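Local atomic coordinates of periplasmic beta-glucosidase (Pseudomonas aeruginosa, PDB entry 6R5U), a protein that probably hydrolyses terminal, non-reducing beta-D-glucosyl residues in the periplasm, releasing beta-D-glucose, as a member of glycosyl hydrolase family 3. Residues S9-M14 with A313-L318; A60-V65 with L74-D79; G217-S222 with W246-L251; L251-H256 with M285-D290. The protein carries 1 engineered substitution. All blocks are in the same frame, centred on the assembly; numbering follows the deposited sequence.

Interaction 1 (S9-M14 with A313-L318); sequences SLMARM and ACRDVL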
loop_
_atom_site.group_PDB
_atom_site.type_symbol
_atom_site.label_atom_id
_atom_site.label_comp_id
_atom_site.label_asym_id
_atom_site.label_seq_id
_atom_site.Cartn_x
_atom_site.Cartn_y
_atom_site.Cartn_z
ATOM N N SER A 9 -9.687 37.692 33.329
ATOM C CA SER A 9 -10.829 38.605 33.635
ATOM C C SER A 9 -11.950 38.419 32.594
ATOM O O SER A 9 -13.124 38.352 33.014
ATOM C CB SER A 9 -10.418 40.053 33.788
ATOM O OG SER A 9 -9.396 40.405 32.867
ATOM N N LEU A 10 -11.629 38.278 31.296
ATOM C CA LEU A 10 -12.672 38.117 30.244
ATOM C C LEU A 10 -13.433 36.811 30.492
ATOM O O LEU A 10 -14.677 36.839 30.489
ATOM C CB LEU A 10 -12.056 38.165 28.843
ATOM C CG LEU A 10 -13.037 38.070 27.669
ATOM C CD1 LEU A 10 -14.179 39.079 27.796
ATOM C CD2 LEU A 10 -12.319 38.283 26.347
ATOM N N MET A 11 -12.742 35.709 30.756
ATOM C CA MET A 11 -13.441 34.412 30.950
ATOM C C MET A 11 -14.238 34.408 32.259
ATOM O O MET A 11 -15.273 33.701 32.312
ATOM C CB MET A 11 -12.466 33.237 30.918
ATOM C CG MET A 11 -12.241 32.772 29.496
ATOM S SD MET A 11 -11.142 31.367 29.389
ATOM C CE MET A 11 -12.074 30.113 30.263
ATOM N N ALA A 12 -13.817 35.170 33.269
ATOM C CA ALA A 12 -14.586 35.312 34.529
ATOM C C ALA A 12 -15.939 35.984 34.239
ATOM O O ALA A 12 -16.900 35.674 34.932
ATOM C CB ALA A 12 -13.793 36.072 35.565
ATOM N N ARG A 13 -16.030 36.821 33.205
ATOM C CA ARG A 13 -17.284 37.524 32.815
ATOM C C ARG A 13 -18.257 36.585 32.094
ATOM O O ARG A 13 -19.456 36.887 32.094
ATOM C CB ARG A 13 -17.032 38.677 31.836
ATOM C CG ARG A 13 -15.880 39.601 32.193
ATOM C CD ARG A 13 -16.339 40.995 32.512
ATOM N NE ARG A 13 -16.419 41.825 31.329
ATOM C CZ ARG A 13 -17.340 42.748 31.124
ATOM N NH1 ARG A 13 -18.298 42.959 32.009
ATOM N NH2 ARG A 13 -17.312 43.460 30.013
ATOM N N MET A 14 -17.769 35.523 31.441
ATOM C CA MET A 14 -18.540 34.856 30.360
ATOM C C MET A 14 -19.443 33.764 30.937
ATOM O O MET A 14 -19.054 33.088 31.882
ATOM C CB MET A 14 -17.589 34.262 29.321
ATOM C CG MET A 14 -16.736 35.316 28.625
ATOM S SD MET A 14 -15.378 34.636 27.641
ATOM C CE MET A 14 -16.306 33.825 26.338
ATOM N N ALA A 313 -10.888 24.938 25.724
ATOM C CA ALA A 313 -11.189 25.255 24.309
ATOM C C ALA A 313 -11.361 26.774 24.129
ATOM O O ALA A 313 -10.718 27.353 23.199
ATOM C CB ALA A 313 -12.427 24.530 23.864
ATOM N N CYS A 314 -12.207 27.392 24.962
ATOM C CA CYS A 314 -12.519 28.847 24.914
ATOM C C CYS A 314 -11.240 29.671 25.084
ATOM O O CYS A 314 -11.004 30.570 24.276
ATOM C CB CYS A 314 -13.541 29.257 25.974
ATOM S SG CYS A 314 -13.985 31.012 25.852
ATOM N N ARG A 315 -10.446 29.368 26.102
ATOM C CA ARG A 315 -9.148 30.028 26.393
ATOM C C ARG A 315 -8.277 30.043 25.127
ATOM O O ARG A 315 -7.701 31.094 24.818
ATOM C CB ARG A 315 -8.497 29.283 27.570
ATOM C CG ARG A 315 -7.033 29.599 27.864
ATOM C CD ARG A 315 -6.850 30.487 29.083
ATOM N NE ARG A 315 -5.484 30.780 29.529
ATOM C CZ ARG A 315 -4.551 31.456 28.849
ATOM N NH1 ARG A 315 -4.765 31.873 27.612
ATOM N NH2 ARG A 315 -3.372 31.673 29.402
ATOM N N ASP A 316 -8.187 28.923 24.413
ATOM C CA ASP A 316 -7.339 28.806 23.198
ATOM C C ASP A 316 -7.867 29.767 22.122
ATOM O O ASP A 316 -7.049 30.457 21.456
ATOM C CB ASP A 316 -7.251 27.349 22.713
ATOM C CG ASP A 316 -6.499 26.422 23.654
ATOM O OD1 ASP A 316 -5.670 26.948 24.422
ATOM O OD2 ASP A 316 -6.742 25.176 23.609
ATOM N N VAL A 317 -9.186 29.850 21.951
ATOM C CA VAL A 317 -9.749 30.823 20.966
ATOM C C VAL A 317 -9.394 32.253 21.400
ATOM O O VAL A 317 -8.898 33.017 20.557
ATOM C CB VAL A 317 -11.260 30.668 20.775
ATOM C CG1 VAL A 317 -11.797 31.766 19.865
ATOM C CG2 VAL A 317 -11.616 29.288 20.238
ATOM N N LEU A 318 -9.618 32.614 22.669
ATOM C CA LEU A 318 -9.351 34.010 23.115
ATOM C C LEU A 318 -7.850 34.307 23.009
ATOM O O LEU A 318 -7.499 35.424 22.613
ATOM C CB LEU A 318 -9.854 34.231 24.544
ATOM C CG LEU A 318 -11.348 34.021 24.773
ATOM C CD1 LEU A 318 -11.663 34.111 26.259
ATOM C CD2 LEU A 318 -12.187 35.016 23.980
#
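Met11 and Arg315 mark the nearest backbone approach of two helical segments, 9-13 and 313-318, whose axes come within 11.2 Å and run at 131° to each other, nearer antiparallel than parallel. Side chains do nearly all of the bridging. Leu318 supplies both of its methyls: CD1 takes Met11 CG at 3.6 Å and Met14 SD at 4.0 Å, while CD2 meets Leu10 CD2 at 4.0 Å, the two leucines crossing at a slant. Met14 and Leu318 run past each other in opposite senses. Met11 stretches straight as far as its sulfur and then turns at chi3 (64°); SD lies against the root of Arg315, 3.8 Å from CB, with the two side chains nearly perpendicular. The guanidinium end of Arg315 leads away, and its side chain packs on Glu4 and Ile7 of helix 2-13. Met14 also bends at chi3, and its CE comes to Cys314 SG at 3.7 Å. Helix 16-21 borders this side, where Lys19 touches both Met14 and Cys314. The N-terminal helix is thus laid on helix 307-323, whose Val317 packs on Leu251 of a barrel strand. No hydrogen bond or salt bridge joins the two segments; thioether, thiol and aliphatic groups meet by dispersion and burial, so shape complementarity rather than directional bonding sets how the helices lie together.

Interaction 2 (A60-V65 with L74-D79); sequences AMQDQV and LFHAYD. With BGC (beta-D-glucopyranose), chain C.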
loop_
_atom_site.group_PDB
_atom_site.type_symbol
_atom_site.label_atom_id
_atom_site.label_comp_id
_atom_site.label_asym_id
_atom_site.label_seq_id
_atom_site.Cartn_x
_atom_site.Cartn_y
_atom_site.Cartn_z
ATOM N N ALA A 60 -18.193 44.220 7.486
ATOM C CA ALA A 60 -19.644 44.126 7.781
ATOM C C ALA A 60 -19.868 43.109 8.908
ATOM O O ALA A 60 -20.713 43.354 9.794
ATOM C CB ALA A 60 -20.401 43.737 6.536
ATOM N N MET A 61 -19.117 42.009 8.860
ATOM C CA MET A 61 -19.182 40.927 9.877
ATOM C C MET A 61 -18.599 41.443 11.195
ATOM O O MET A 61 -19.260 41.269 12.229
ATOM C CB MET A 61 -18.433 39.680 9.401
ATOM C CG MET A 61 -19.092 39.048 8.194
ATOM S SD MET A 61 -18.604 37.332 7.959
ATOM C CE MET A 61 -19.648 36.876 6.575
ATOM N N GLN A 62 -17.445 42.104 11.150
ATOM C CA GLN A 62 -16.791 42.648 12.374
ATOM C C GLN A 62 -17.700 43.708 13.015
ATOM O O GLN A 62 -17.738 43.796 14.251
ATOM C CB GLN A 62 -15.401 43.197 12.038
ATOM C CG GLN A 62 -14.454 43.253 13.227
ATOM C CD GLN A 62 -13.971 41.896 13.715
ATOM O OE1 GLN A 62 -14.760 41.075 14.189
ATOM N NE2 GLN A 62 -12.662 41.657 13.642
ATOM N N ASP A 63 -18.445 44.455 12.198
ATOM C CA ASP A 63 -19.368 45.527 12.653
ATOM C C ASP A 63 -20.499 44.943 13.509
ATOM O O ASP A 63 -21.041 45.709 14.314
ATOM C CB ASP A 63 -19.943 46.311 11.473
ATOM C CG ASP A 63 -18.939 47.210 10.769
ATOM O OD1 ASP A 63 -17.839 47.448 11.328
ATOM O OD2 ASP A 63 -19.259 47.661 9.658
ATOM N N GLN A 64 -20.857 43.663 13.360
ATOM C CA GLN A 64 -21.958 43.052 14.157
ATOM C C GLN A 64 -21.484 42.794 15.592
ATOM O O GLN A 64 -22.352 42.721 16.500
ATOM C CB GLN A 64 -22.468 41.749 13.552
ATOM C CG GLN A 64 -22.944 41.893 12.117
ATOM C CD GLN A 64 -23.911 43.035 11.913
ATOM O OE1 GLN A 64 -25.045 43.010 12.395
ATOM N NE2 GLN A 64 -23.489 44.026 11.143
ATOM N N VAL A 65 -20.175 42.669 15.802
ATOM C CA VAL A 65 -19.579 42.334 17.127
ATOM C C VAL A 65 -19.990 43.390 18.162
ATOM O O VAL A 65 -20.189 43.008 19.331
ATOM C CB VAL A 65 -18.049 42.196 17.028
ATOM C CG1 VAL A 65 -17.394 42.158 18.400
ATOM C CG2 VAL A 65 -17.663 40.973 16.210
ATOM N N LEU A 74 -14.276 38.663 15.962
ATOM C CA LEU A 74 -14.076 37.440 15.149
ATOM C C LEU A 74 -12.643 37.421 14.624
ATOM O O LEU A 74 -12.059 38.514 14.462
ATOM C CB LEU A 74 -15.031 37.481 13.960
ATOM C CG LEU A 74 -16.511 37.552 14.304
ATOM C CD1 LEU A 74 -17.301 38.051 13.098
ATOM C CD2 LEU A 74 -17.022 36.208 14.794
ATOM N N PHE A 75 -12.108 36.237 14.321
ATOM C CA PHE A 75 -10.982 36.120 13.367
ATOM C C PHE A 75 -11.546 35.554 12.077
ATOM O O PHE A 75 -12.609 34.935 12.112
ATOM C CB PHE A 75 -9.778 35.353 13.917
ATOM C CG PHE A 75 -9.918 33.869 14.111
ATOM C CD1 PHE A 75 -9.795 32.992 13.044
ATOM C CD2 PHE A 75 -10.075 33.332 15.385
ATOM C CE1 PHE A 75 -9.864 31.616 13.246
ATOM C CE2 PHE A 75 -10.172 31.962 15.583
ATOM C CZ PHE A 75 -10.057 31.104 14.516
ATOM N N HIS A 76 -10.853 35.815 10.983
ATOM C CA HIS A 76 -11.288 35.432 9.615
ATOM C C HIS A 76 -10.234 34.539 8.979
ATOM O O HIS A 76 -9.035 34.921 9.006
ATOM C CB HIS A 76 -11.581 36.694 8.803
ATOM C CG HIS A 76 -12.821 37.351 9.277
ATOM N ND1 HIS A 76 -12.849 38.137 10.418
ATOM C CD2 HIS A 76 -14.075 37.312 8.790
ATOM C CE1 HIS A 76 -14.082 38.570 10.600
ATOM N NE2 HIS A 76 -14.855 38.079 9.611
ATOM N N ALA A 77 -10.643 33.368 8.496
ATOM C CA ALA A 77 -9.673 32.380 7.963
ATOM C C ALA A 77 -9.980 32.079 6.505
ATOM O O ALA A 77 -11.102 32.247 6.104
ATOM C CB ALA A 77 -9.657 31.111 8.798
ATOM N N TYR A 78 -8.986 31.548 5.803
ATOM C CA TYR A 78 -9.075 31.080 4.401
ATOM C C TYR A 78 -7.943 30.087 4.128
ATOM O O TYR A 78 -6.970 30.011 4.906
ATOM C CB TYR A 78 -8.982 32.290 3.468
ATOM C CG TYR A 78 -9.484 32.099 2.058
ATOM C CD1 TYR A 78 -10.630 31.361 1.773
ATOM C CD2 TYR A 78 -8.820 32.704 1.005
ATOM C CE1 TYR A 78 -11.096 31.218 0.477
ATOM C CE2 TYR A 78 -9.266 32.572 -0.299
ATOM C CZ TYR A 78 -10.409 31.828 -0.563
ATOM O OH TYR A 78 -10.843 31.712 -1.852
ATOM N N ASP A 79 -8.073 29.348 3.032
ATOM C CA ASP A 79 -7.066 28.383 2.533
ATOM C C ASP A 79 -6.147 29.119 1.567
ATOM O O ASP A 79 -6.324 29.026 0.349
ATOM C CB ASP A 79 -7.725 27.202 1.832
ATOM C CG ASP A 79 -8.507 26.311 2.774
ATOM O OD1 ASP A 79 -7.855 25.659 3.622
ATOM O OD2 ASP A 79 -9.760 26.273 2.647
HETATM C C2 BGC C . -10.204 20.550 3.234
HETATM C C3 BGC C . -9.246 21.294 4.181
HETATM C C4 BGC C . -9.629 22.766 4.341
HETATM C C5 BGC C . -11.075 22.841 4.850
HETATM C C6 BGC C . -11.542 24.276 5.204
HETATM C C1 BGC C . -11.709 20.899 3.437
HETATM O O2 BGC C . -9.995 19.130 3.411
HETATM O O3 BGC C . -7.892 21.247 3.732
HETATM O O4 BGC C . -8.713 23.434 5.211
HETATM O O5 BGC C . -11.940 22.257 3.856
HETATM O O6 BGC C . -11.431 25.212 4.106
#
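Gln62 reaches from its helix to Leu74, which leads into strand 75-78, and meets the backbone of that residue with both ends of its amide. From CB the chain leaves with CG anti to the backbone N (chi1 -157°) and folds at chi2 (71°), which carries CD to 3.9 Å from Leu74 N. At the tip, OE1 accepts from Leu74 N at 3.0 Å, the donor lying in the carbonyl plane on a lone pair. NE2 gives only a weak bond to Leu74 O, 3.3 Å away, and has a hydrogen bond to Pro330 O as well. The firm bond at OE1, helped by the partners of NE2, fixes which way round the amide sits. Around this polar pair, Leu74 packs its CG on Val65 CG2 at 4.1 Å and its CD1 beside Met61 CB. Met61 CB also comes to the edge of the His76 ring, 3.9 Å from NE2, a buried nitrogen without a polar partner in the model. Farther along the chain, past the strand, Asp79 OD1 accepts from O4 of the bound glucose at 2.9 Å. The contact belongs to the beta-alpha-beta unit 48-50, 55-62, 75-78: Met61, Leu74 and His76 all pack on Ile49 of strand 48-50, and Val65 reaches Ile41 of helix 34-42.

Interaction 3 (G217-S222 with W246-L251); sequences GAVMVS and WGFKGL. With BGC (beta-D-glucopyranose), chain C.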
loop_
_atom_site.group_PDB
_atom_site.type_symbol
_atom_site.label_atom_id
_atom_site.label_comp_id
_atom_site.label_asym_id
_atom_site.label_seq_id
_atom_site.Cartn_x
_atom_site.Cartn_y
_atom_site.Cartn_z
ATOM N N GLY A 217 0.380 29.132 15.455
ATOM C CA GLY A 217 -0.720 29.482 16.373
ATOM C C GLY A 217 -1.812 28.421 16.375
ATOM O O GLY A 217 -2.526 28.299 17.388
ATOM N N ALA A 218 -1.989 27.674 15.284
ATOM C CA ALA A 218 -3.075 26.676 15.234
ATOM C C ALA A 218 -2.661 25.387 14.540
ATOM O O ALA A 218 -1.656 25.353 13.789
ATOM C CB ALA A 218 -4.294 27.260 14.575
ATOM N N VAL A 219 -3.464 24.365 14.796
ATOM C CA VAL A 219 -3.313 23.023 14.183
ATOM C C VAL A 219 -4.687 22.569 13.734
ATOM O O VAL A 219 -5.596 22.513 14.578
ATOM C CB VAL A 219 -2.717 21.999 15.159
ATOM C CG1 VAL A 219 -2.704 20.611 14.534
ATOM C CG2 VAL A 219 -1.325 22.404 15.608
ATOM N N MET A 220 -4.792 22.233 12.459
ATOM C CA MET A 220 -6.021 21.646 11.892
ATOM C C MET A 220 -5.897 20.128 11.922
ATOM O O MET A 220 -4.900 19.569 11.413
ATOM C CB MET A 220 -6.292 22.081 10.455
ATOM C CG MET A 220 -7.542 21.397 9.967
ATOM S SD MET A 220 -8.400 22.163 8.591
ATOM C CE MET A 220 -7.588 21.315 7.253
ATOM N N VAL A 221 -6.909 19.488 12.483
ATOM C CA VAL A 221 -6.923 18.027 12.741
ATOM C C VAL A 221 -7.459 17.312 11.501
ATOM O O VAL A 221 -8.379 17.827 10.885
ATOM C CB VAL A 221 -7.750 17.737 13.998
ATOM C CG1 VAL A 221 -7.958 16.243 14.191
ATOM C CG2 VAL A 221 -7.080 18.399 15.205
ATOM N N SER A 222 -6.920 16.134 11.187
ATOM C CA SER A 222 -7.200 15.447 9.905
ATOM C C SER A 222 -8.483 14.611 9.989
ATOM O O SER A 222 -9.037 14.429 11.083
ATOM C CB SER A 222 -5.993 14.644 9.456
ATOM O OG SER A 222 -5.723 13.551 10.314
ATOM N N TRP A 246 4.839 17.740 23.138
ATOM C CA TRP A 246 5.399 18.808 22.284
ATOM C C TRP A 246 5.195 20.191 22.912
ATOM O O TRP A 246 5.866 21.131 22.472
ATOM C CB TRP A 246 4.794 18.749 20.885
ATOM C CG TRP A 246 5.232 17.579 20.067
ATOM C CD1 TRP A 246 6.171 16.630 20.366
ATOM C CD2 TRP A 246 4.714 17.246 18.776
ATOM N NE1 TRP A 246 6.261 15.723 19.347
ATOM C CE2 TRP A 246 5.389 16.084 18.350
ATOM C CE3 TRP A 246 3.743 17.819 17.947
ATOM C CZ2 TRP A 246 5.127 15.499 17.114
ATOM C CZ3 TRP A 246 3.498 17.248 16.717
ATOM C CH2 TRP A 246 4.185 16.108 16.311
ATOM N N GLY A 247 4.290 20.329 23.884
ATOM C CA GLY A 247 4.057 21.622 24.548
ATOM C C GLY A 247 3.347 22.611 23.638
ATOM O O GLY A 247 3.550 23.828 23.837
ATOM N N PHE A 248 2.504 22.139 22.712
ATOM C CA PHE A 248 1.691 23.042 21.860
ATOM C C PHE A 248 0.748 23.849 22.762
ATOM O O PHE A 248 -0.014 23.258 23.553
ATOM C CB PHE A 248 0.877 22.280 20.821
ATOM C CG PHE A 248 0.030 23.157 19.938
ATOM C CD1 PHE A 248 0.628 24.131 19.154
ATOM C CD2 PHE A 248 -1.356 23.036 19.921
ATOM C CE1 PHE A 248 -0.130 24.965 18.354
ATOM C CE2 PHE A 248 -2.119 23.870 19.114
ATOM C CZ PHE A 248 -1.500 24.815 18.316
ATOM N N LYS A 249 0.787 25.172 22.628
ATOM C CA LYS A 249 -0.008 26.086 23.488
ATOM C C LYS A 249 -1.144 26.732 22.701
ATOM O O LYS A 249 -1.871 27.509 23.287
ATOM C CB LYS A 249 0.905 27.158 24.081
ATOM C CG LYS A 249 1.859 26.629 25.138
ATOM C CD LYS A 249 2.232 27.686 26.139
ATOM C CE LYS A 249 1.159 27.854 27.200
ATOM N NZ LYS A 249 0.865 29.280 27.473
ATOM N N GLY A 250 -1.296 26.415 21.422
ATOM C CA GLY A 250 -2.223 27.163 20.568
ATOM C C GLY A 250 -3.569 26.496 20.460
ATOM O O GLY A 250 -4.019 25.802 21.407
ATOM N N LEU A 251 -4.189 26.702 19.306
ATOM C CA LEU A 251 -5.602 26.377 19.037
ATOM C C LEU A 251 -5.690 25.120 18.154
ATOM O O LEU A 251 -4.951 25.025 17.141
ATOM C CB LEU A 251 -6.192 27.611 18.349
ATOM C CG LEU A 251 -7.655 27.501 17.959
ATOM C CD1 LEU A 251 -8.538 27.580 19.190
ATOM C CD2 LEU A 251 -8.028 28.581 16.973
HETATM C C2 BGC C . -10.204 20.550 3.234
HETATM C C3 BGC C . -9.246 21.294 4.181
HETATM C C4 BGC C . -9.629 22.766 4.341
HETATM C C5 BGC C . -11.075 22.841 4.850
HETATM C C6 BGC C . -11.542 24.276 5.204
HETATM C C1 BGC C . -11.709 20.899 3.437
HETATM O O2 BGC C . -9.995 19.130 3.411
HETATM O O3 BGC C . -7.892 21.247 3.732
HETATM O O4 BGC C . -8.713 23.434 5.211
HETATM O O5 BGC C . -11.940 22.257 3.856
HETATM O O6 BGC C . -11.431 25.212 4.106
#
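Two neighbouring parallel strands of the TIM-barrel domain first pair here, where the loop after helix 235-245 enters strand 251-253 beside strand 218-221. Leu251 straddles Ala218: its N donates to Gly217 O at 3.0 Å (166° at the hydrogen), and its O accepts from Val219 N at 2.9 Å. Ala218 CB and Leu251 CB lie on the same face of the sheet, 4.2 Å apart. Just before the strand, Phe248 projects toward Val219, whose CG2 sits over one ring face, 3.9 Å from the centroid in a CH-pi contact. The opposite face is covered by the backbone N of Gly250, so the ring is held between strand and loop. Farther along strand 218-221, Met220 CE touches O4 of the bound glucose at 3.2 Å. On its far side strand 218-221 pairs with strand 172-178. Phe248 packs on Leu242 of helix 235-245, whose neighbour Arg243 bonds the carbonyls of Phe248 and Gly250, while Leu251 faces Asp316 and Val317 of helix 307-323.

Interaction 4 (L251-H256 with M285-D290); sequences LTISNH and MNMNDD. Engineered in segment 251-256: Asn255 (natural residue Asp). With BGC (beta-D-glucopyranose), chain C.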
loop_
_atom_site.group_PDB
_atom_site.type_symbol
_atom_site.label_atom_id
_atom_site.label_comp_id
_atom_site.label_asym_id
_atom_site.label_seq_id
_atom_site.Cartn_x
_atom_site.Cartn_y
_atom_site.Cartn_z
ATOM N N LEU A 251 -4.189 26.702 19.306
ATOM C CA LEU A 251 -5.602 26.377 19.037
ATOM C C LEU A 251 -5.690 25.120 18.154
ATOM O O LEU A 251 -4.951 25.025 17.141
ATOM C CB LEU A 251 -6.192 27.611 18.349
ATOM C CG LEU A 251 -7.655 27.501 17.959
ATOM C CD1 LEU A 251 -8.538 27.580 19.190
ATOM C CD2 LEU A 251 -8.028 28.581 16.973
ATOM N N THR A 252 -6.587 24.194 18.493
ATOM C CA THR A 252 -6.915 23.040 17.623
ATOM C C THR A 252 -8.249 23.280 16.921
ATOM O O THR A 252 -9.237 23.668 17.588
ATOM C CB THR A 252 -6.963 21.717 18.391
ATOM O OG1 THR A 252 -7.799 21.876 19.544
ATOM C CG2 THR A 252 -5.578 21.252 18.779
ATOM N N ILE A 253 -8.272 23.012 15.621
ATOM C CA ILE A 253 -9.458 23.212 14.747
ATOM C C ILE A 253 -9.789 21.876 14.085
ATOM O O ILE A 253 -8.894 21.296 13.463
ATOM C CB ILE A 253 -9.156 24.306 13.709
ATOM C CG1 ILE A 253 -8.770 25.614 14.395
ATOM C CG2 ILE A 253 -10.328 24.503 12.774
ATOM C CD1 ILE A 253 -8.269 26.680 13.455
ATOM N N SER A 254 -11.037 21.436 14.168
ATOM C CA SER A 254 -11.522 20.245 13.443
ATOM C C SER A 254 -11.674 20.593 11.964
ATOM O O SER A 254 -11.888 21.766 11.629
ATOM C CB SER A 254 -12.803 19.730 13.995
ATOM O OG SER A 254 -13.883 20.499 13.507
ATOM N N ASN A 255 -11.574 19.588 11.109
ATOM C CA ASN A 255 -11.785 19.744 9.649
ATOM C C ASN A 255 -13.298 19.792 9.454
ATOM O O ASN A 255 -14.027 19.482 10.407
ATOM C CB ASN A 255 -11.077 18.626 8.868
ATOM C CG ASN A 255 -10.560 19.042 7.505
ATOM O OD1 ASN A 255 -11.234 19.736 6.757
ATOM N ND2 ASN A 255 -9.397 18.542 7.129
ATOM N N HIS A 256 -13.736 20.136 8.248
ATOM C CA HIS A 256 -15.148 20.407 7.872
ATOM C C HIS A 256 -15.985 19.149 8.124
ATOM O O HIS A 256 -15.696 18.115 7.477
ATOM C CB HIS A 256 -15.151 20.851 6.402
ATOM C CG HIS A 256 -16.402 21.513 5.951
ATOM N ND1 HIS A 256 -17.621 20.869 5.969
ATOM C CD2 HIS A 256 -16.619 22.750 5.450
ATOM C CE1 HIS A 256 -18.550 21.685 5.507
ATOM N NE2 HIS A 256 -17.960 22.852 5.182
ATOM N N MET A 285 -12.031 23.962 18.474
ATOM C CA MET A 285 -12.898 24.722 17.553
ATOM C C MET A 285 -13.484 23.768 16.513
ATOM O O MET A 285 -12.788 22.859 16.036
ATOM C CB MET A 285 -12.073 25.841 16.928
ATOM C CG MET A 285 -12.813 26.768 16.013
ATOM S SD MET A 285 -11.973 28.394 15.915
ATOM C CE MET A 285 -13.193 29.403 16.759
ATOM N N ASN A 286 -14.748 23.986 16.204
ATOM C CA ASN A 286 -15.629 23.053 15.470
ATOM C C ASN A 286 -16.095 23.712 14.164
ATOM O O ASN A 286 -16.814 24.722 14.207
ATOM C CB ASN A 286 -16.778 22.684 16.395
ATOM C CG ASN A 286 -17.771 21.763 15.739
ATOM O OD1 ASN A 286 -17.384 20.954 14.905
ATOM N ND2 ASN A 286 -19.030 21.883 16.126
ATOM N N MET A 287 -15.682 23.156 13.033
ATOM C CA MET A 287 -15.949 23.730 11.697
ATOM C C MET A 287 -17.320 23.252 11.197
ATOM O O MET A 287 -17.530 22.035 11.139
ATOM C CB MET A 287 -14.837 23.321 10.725
ATOM C CG MET A 287 -14.767 24.175 9.474
ATOM S SD MET A 287 -13.400 23.699 8.394
ATOM C CE MET A 287 -12.021 24.456 9.242
ATOM N N ASN A 288 -18.231 24.214 10.976
ATOM C CA ASN A 288 -19.474 24.187 10.155
ATOM C C ASN A 288 -20.575 23.296 10.751
ATOM O O ASN A 288 -21.703 23.744 10.649
ATOM C CB ASN A 288 -19.209 23.936 8.661
ATOM C CG ASN A 288 -19.841 25.020 7.811
ATOM O OD1 ASN A 288 -19.563 26.200 7.977
ATOM N ND2 ASN A 288 -20.732 24.630 6.920
ATOM N N ASP A 289 -20.314 22.110 11.314
ATOM C CA ASP A 289 -21.419 21.146 11.644
ATOM C C ASP A 289 -22.223 21.565 12.896
ATOM O O ASP A 289 -23.360 21.046 13.035
ATOM C CB ASP A 289 -20.950 19.677 11.687
ATOM C CG ASP A 289 -19.923 19.312 12.756
ATOM O OD1 ASP A 289 -19.865 20.025 13.783
ATOM O OD2 ASP A 289 -19.173 18.307 12.552
ATOM N N ASP A 290 -21.674 22.432 13.763
ATOM C CA ASP A 290 -22.356 23.100 14.918
ATOM C C ASP A 290 -22.762 22.131 16.042
ATOM O O ASP A 290 -23.653 22.501 16.826
ATOM C CB ASP A 290 -23.594 23.894 14.480
ATOM C CG ASP A 290 -23.264 25.176 13.732
ATOM O OD1 ASP A 290 -22.082 25.637 13.778
ATOM O OD2 ASP A 290 -24.194 25.714 13.107
HETATM C C2 BGC C . -10.204 20.550 3.234
HETATM C C3 BGC C . -9.246 21.294 4.181
HETATM C C4 BGC C . -9.629 22.766 4.341
HETATM C C5 BGC C . -11.075 22.841 4.850
HETATM C C6 BGC C . -11.542 24.276 5.204
HETATM C C1 BGC C . -11.709 20.899 3.437
HETATM O O2 BGC C . -9.995 19.130 3.411
HETATM O O3 BGC C . -7.892 21.247 3.732
HETATM O O4 BGC C . -8.713 23.434 5.211
HETATM O O5 BGC C . -11.940 22.257 3.856
HETATM O O6 BGC C . -11.431 25.212 4.106
HETATM O O HOH W 1 -16.729 19.372 12.571
HETATM O O HOH W 2 -13.117 23.019 13.568
#
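Met287 starts with CG anti to the backbone N (chi1 -162°) and turns at chi3 (-78°), bringing its methyl CE to Ile253 CG2 at 3.9 Å and its sulfur to 3.6 Å from His256 N. His256 also extends with CG anti to its N, and one face of its ring receives CB of Asn288 in one of the two modelled conformers of that residue, 4.1 Å from the centroid in a CH-pi contact. Behind these groups the backbones join at a single bridge, Met285 N donating to Thr252 O and Ser254 N to Met285 O, each at 2.9 Å, the latter nearly straight at 174°. This bridge brings together strands 251-253 and 286-287, seventh and eighth of the TIM barrel, where strand 286-287 continues round to strand 24-26. Past the bridge the two backbones stay close, and a water lies between them; it links Ser254 OG, Ser254 O and Met285 O at distances so short that its exact place is doubtful. Inside the barrel Met285 CB lies alongside Ile253 CG1, and Leu25 of strand 24-26 touches Ile253, Met285 and Met287. At the sugar end, Asn255, an engineered residue replacing the natural aspartate, accepts from His256 N through a lone pair of OD1, which stands 3.5 Å from C1 of the bound glucose. Met287 SD lies 3.7 Å from the sugar's C6.

How the interactions relate
From the N terminus, interaction 1 closes the longest loop, bringing helix 2-13 to helix 307-323 and so enclosing the other three along the chain. Within it, interaction 2 closes a short loop from helix 55-62 to strand 75-78, and interactions 3 and 4 follow in series, meeting at Leu251. None cross. Interactions 3 and 4 add successive strands to the barrel, with probable hydrogen bonds between Ile253 and both Val219 and Val221. Phe75 of interaction 2 crosses the interior to Met285 and Leu251, and Val317 of interaction 1 packs on the same two residues from the helix side. Interactions 2, 3 and 4 all reach the bound glucose.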